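Local coordinates for salivary cystatin-L (Ixodes scapularis, PDB 4ZM8), which inhibits papain-like cysteine proteinases of the host, notably cathepsins L and S, and so helps the tick suppress immunity while it feeds, at residues S74-K78 and D79-P83. Residues are numbered along the deposited sequence; the frame is centred on the assembly and turned at random.
Sequences STYNK and DTCLP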
ATOM      1  N   SER A  74      25.731  -1.095 -15.464  1.00 40.23           N
ATOM      2  CA  SER A  74      26.275   0.265 -15.414  1.00 41.95           C
ATOM      3  C   SER A  74      25.310   1.257 -14.756  1.00 37.45           C
ATOM      4  O   SER A  74      24.155   0.936 -14.486  1.00 36.77           O
ATOM      5  CB  SER A  74      26.622   0.755 -16.820  1.00 41.54           C
ATOM      6  OG  SER A  74      25.449   0.953 -17.598  1.00 40.10           O
ATOM      7  N   THR A  75      25.794   2.469 -14.507  1.00 38.05           N
ATOM      8  CA  THR A  75      25.019   3.473 -13.791  1.00 37.21           C
ATOM      9  C   THR A  75      24.109   4.254 -14.722  1.00 34.73           C
ATOM     10  O   THR A  75      24.582   4.988 -15.583  1.00 36.07           O
ATOM     11  CB  THR A  75      25.929   4.473 -13.055  1.00 38.30           C
ATOM     12  OG1 THR A  75      26.652   3.801 -12.011  1.00 39.89           O
ATOM     13  CG2 THR A  75      25.094   5.593 -12.453  1.00 38.41           C
ATOM     14  N   TYR A  76      22.804   4.100 -14.535  1.00 36.01           N
ATOM     15  CA  TYR A  76      21.821   4.820 -15.335  1.00 37.80           C
ATOM     16  C   TYR A  76      21.975   6.331 -15.212  1.00 31.88           C
ATOM     17  O   TYR A  76      22.227   6.852 -14.130  1.00 38.17           O
ATOM     18  CB  TYR A  76      20.393   4.425 -14.928  1.00 37.37           C
ATOM     19  CG  TYR A  76      19.343   5.121 -15.759  1.00 34.40           C
ATOM     20  CD1 TYR A  76      18.939   4.590 -16.978  1.00 35.71           C
ATOM     21  CD2 TYR A  76      18.773   6.319 -15.339  1.00 31.71           C
ATOM     22  CE1 TYR A  76      17.993   5.224 -17.755  1.00 37.54           C
ATOM     23  CE2 TYR A  76      17.825   6.963 -16.102  1.00 36.08           C
ATOM     24  CZ  TYR A  76      17.434   6.412 -17.314  1.00 41.63           C
ATOM     25  OH  TYR A  76      16.485   7.041 -18.091  1.00 35.24           O
ATOM     26  N   ASN A  77      21.813   7.029 -16.325  1.00 29.61           N
ATOM     27  CA  ASN A  77      21.814   8.489 -16.333  1.00 33.38           C
ATOM     28  C   ASN A  77      20.855   8.987 -17.405  1.00 39.01           C
ATOM     29  O   ASN A  77      21.072   8.745 -18.598  1.00 38.35           O
ATOM     30  CB  ASN A  77      23.224   9.040 -16.574  1.00 31.74           C
ATOM     31  CG  ASN A  77      23.281  10.559 -16.515  1.00 35.89           C
ATOM     32  OD1 ASN A  77      22.283  11.214 -16.233  1.00 47.24           O
ATOM     33  ND2 ASN A  77      24.457  11.123 -16.759  1.00 33.34           N
ATOM     34  N   LYS A  78      19.804   9.683 -16.973  1.00 35.77           N
ATOM     35  CA  LYS A  78      18.762  10.147 -17.876  1.00 35.40           C
ATOM     36  C   LYS A  78      19.361  10.805 -19.120  1.00 36.88           C
ATOM     37  O   LYS A  78      18.816  10.672 -20.212  1.00 35.99           O
ATOM     38  CB  LYS A  78      17.803  11.117 -17.162  1.00 36.90           C
ATOM     39  CG  LYS A  78      18.256  12.574 -17.126  1.00 42.06           C
ATOM     40  CD  LYS A  78      17.221  13.508 -16.480  1.00 49.00           C
ATOM     41  CE  LYS A  78      16.961  13.184 -14.999  1.00 47.77           C
ATOM     42  NZ  LYS A  78      18.039  13.645 -14.062  1.00 56.22           N
ATOM     43  N   ASP A  79      20.517  11.443 -18.973  1.00 35.65           N
ATOM     44  CA  ASP A  79      21.088  12.224 -20.068  1.00 39.56           C
ATOM     45  C   ASP A  79      21.963  11.382 -20.989  1.00 37.37           C
ATOM     46  O   ASP A  79      22.190  11.740 -22.140  1.00 35.15           O
ATOM     47  CB  ASP A  79      21.882  13.400 -19.506  1.00 39.61           C
ATOM     48  CG  ASP A  79      21.055  14.235 -18.563  1.00 38.35           C
ATOM     49  OD1 ASP A  79      20.229  15.024 -19.070  1.00 32.64           O
ATOM     50  OD2 ASP A  79      21.204  14.075 -17.325  1.00 38.63           O
ATOM     51  N   THR A  80      22.421  10.246 -20.484  1.00 37.57           N
ATOM     52  CA  THR A  80      23.282   9.351 -21.243  1.00 32.73           C
ATOM     53  C   THR A  80      22.525   8.145 -21.794  1.00 31.39           C
ATOM     54  O   THR A  80      22.733   7.731 -22.929  1.00 32.08           O
ATOM     55  CB  THR A  80      24.439   8.877 -20.364  1.00 32.07           C
ATOM     56  OG1 THR A  80      25.337   9.970 -20.183  1.00 35.28           O
ATOM     57  CG2 THR A  80      25.181   7.689 -20.987  1.00 27.65           C
ATOM     58  N   CYS A  81      21.630   7.590 -20.999  1.00 28.04           N
ATOM     59  CA  CYS A  81      20.921   6.405 -21.434  1.00 27.98           C
ATOM     60  C   CYS A  81      19.668   6.750 -22.235  1.00 27.83           C
ATOM     61  O   CYS A  81      18.552   6.613 -21.753  1.00 31.61           O
ATOM     62  CB  CYS A  81      20.578   5.548 -20.218  1.00 37.55           C
ATOM     63  SG  CYS A  81      22.059   5.059 -19.274  1.00 41.89           S
ATOM     64  N   LEU A  82      19.869   7.184 -23.474  1.00 26.04           N
ATOM     65  CA  LEU A  82      18.781   7.608 -24.354  1.00 22.16           C
ATOM     66  C   LEU A  82      18.071   6.439 -25.039  1.00 23.48           C
ATOM     67  O   LEU A  82      18.590   5.319 -25.088  1.00 23.97           O
ATOM     68  CB  LEU A  82      19.328   8.559 -25.405  1.00 25.12           C
ATOM     69  CG  LEU A  82      19.934   9.820 -24.816  1.00 26.69           C
ATOM     70  CD1 LEU A  82      20.657  10.594 -25.902  1.00 21.26           C
ATOM     71  CD2 LEU A  82      18.841  10.656 -24.138  1.00 23.26           C
ATOM     72  N   PRO A  83      16.865   6.686 -25.559  1.00 22.27           N
ATOM     73  CA  PRO A  83      16.180   5.584 -26.233  1.00 23.73           C
ATOM     74  C   PRO A  83      16.847   5.178 -27.546  1.00 22.77           C
ATOM     75  O   PRO A  83      17.110   6.034 -28.398  1.00 25.30           O
ATOM     76  CB  PRO A  83      14.771   6.147 -26.470  1.00 18.71           C
ATOM     77  CG  PRO A  83      14.911   7.608 -26.362  1.00 15.77           C
ATOM     78  CD  PRO A  83      15.985   7.851 -25.383  1.00 22.67           C
TER
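The disulfide-bearing loop between strands 39-68 and 90-99 of this cystatin turns back on itself at Asn77 to Cys81, a tight turn whose backbone carbonyl Asn77 O gathers two amides. Thr80 N donates to Asn77 O at 2.8 Å, which closes a beta turn through Lys78 and Asp79. Cys81 N reaches Asn77 O at 2.7 Å, and the N-H...O angle is nearly straight. Such a doubly used acceptor shows how a stretch with neither helix nor strand can still be bonded round a turn. The Asn77 side chain adds a third bond: with CG anti to the backbone N (chi1 -177°) and so beside the carbonyl carbon, OD1 is brought to the next turn of the backbone, and Asn77 OD1 accepts the N-H of Asp79 at 3.3 Å. The N-H...O angle is again nearly straight, but the donor lies above the amide plane; this is an Asx turn, nested with the beta turn on Asn77.

Cys81, the buried residue here, is the centre of an inverse gamma turn, closed by a weak bond from Leu82 N to Thr80 O, and is tied by its disulfide to Cys70. Its sulfur approaches the Tyr76 ring obliquely, Cys81 SG lying 4.6 Å from the ring centroid. The phenol hydroxyl of Tyr76 is bonded to His24 and Thr42 of the second subunit of the dimer, and the ring meets Phe40 of that subunit edge-to-face. Within the loop, Cys81 CB comes to 3.6 Å from Tyr76 CE1.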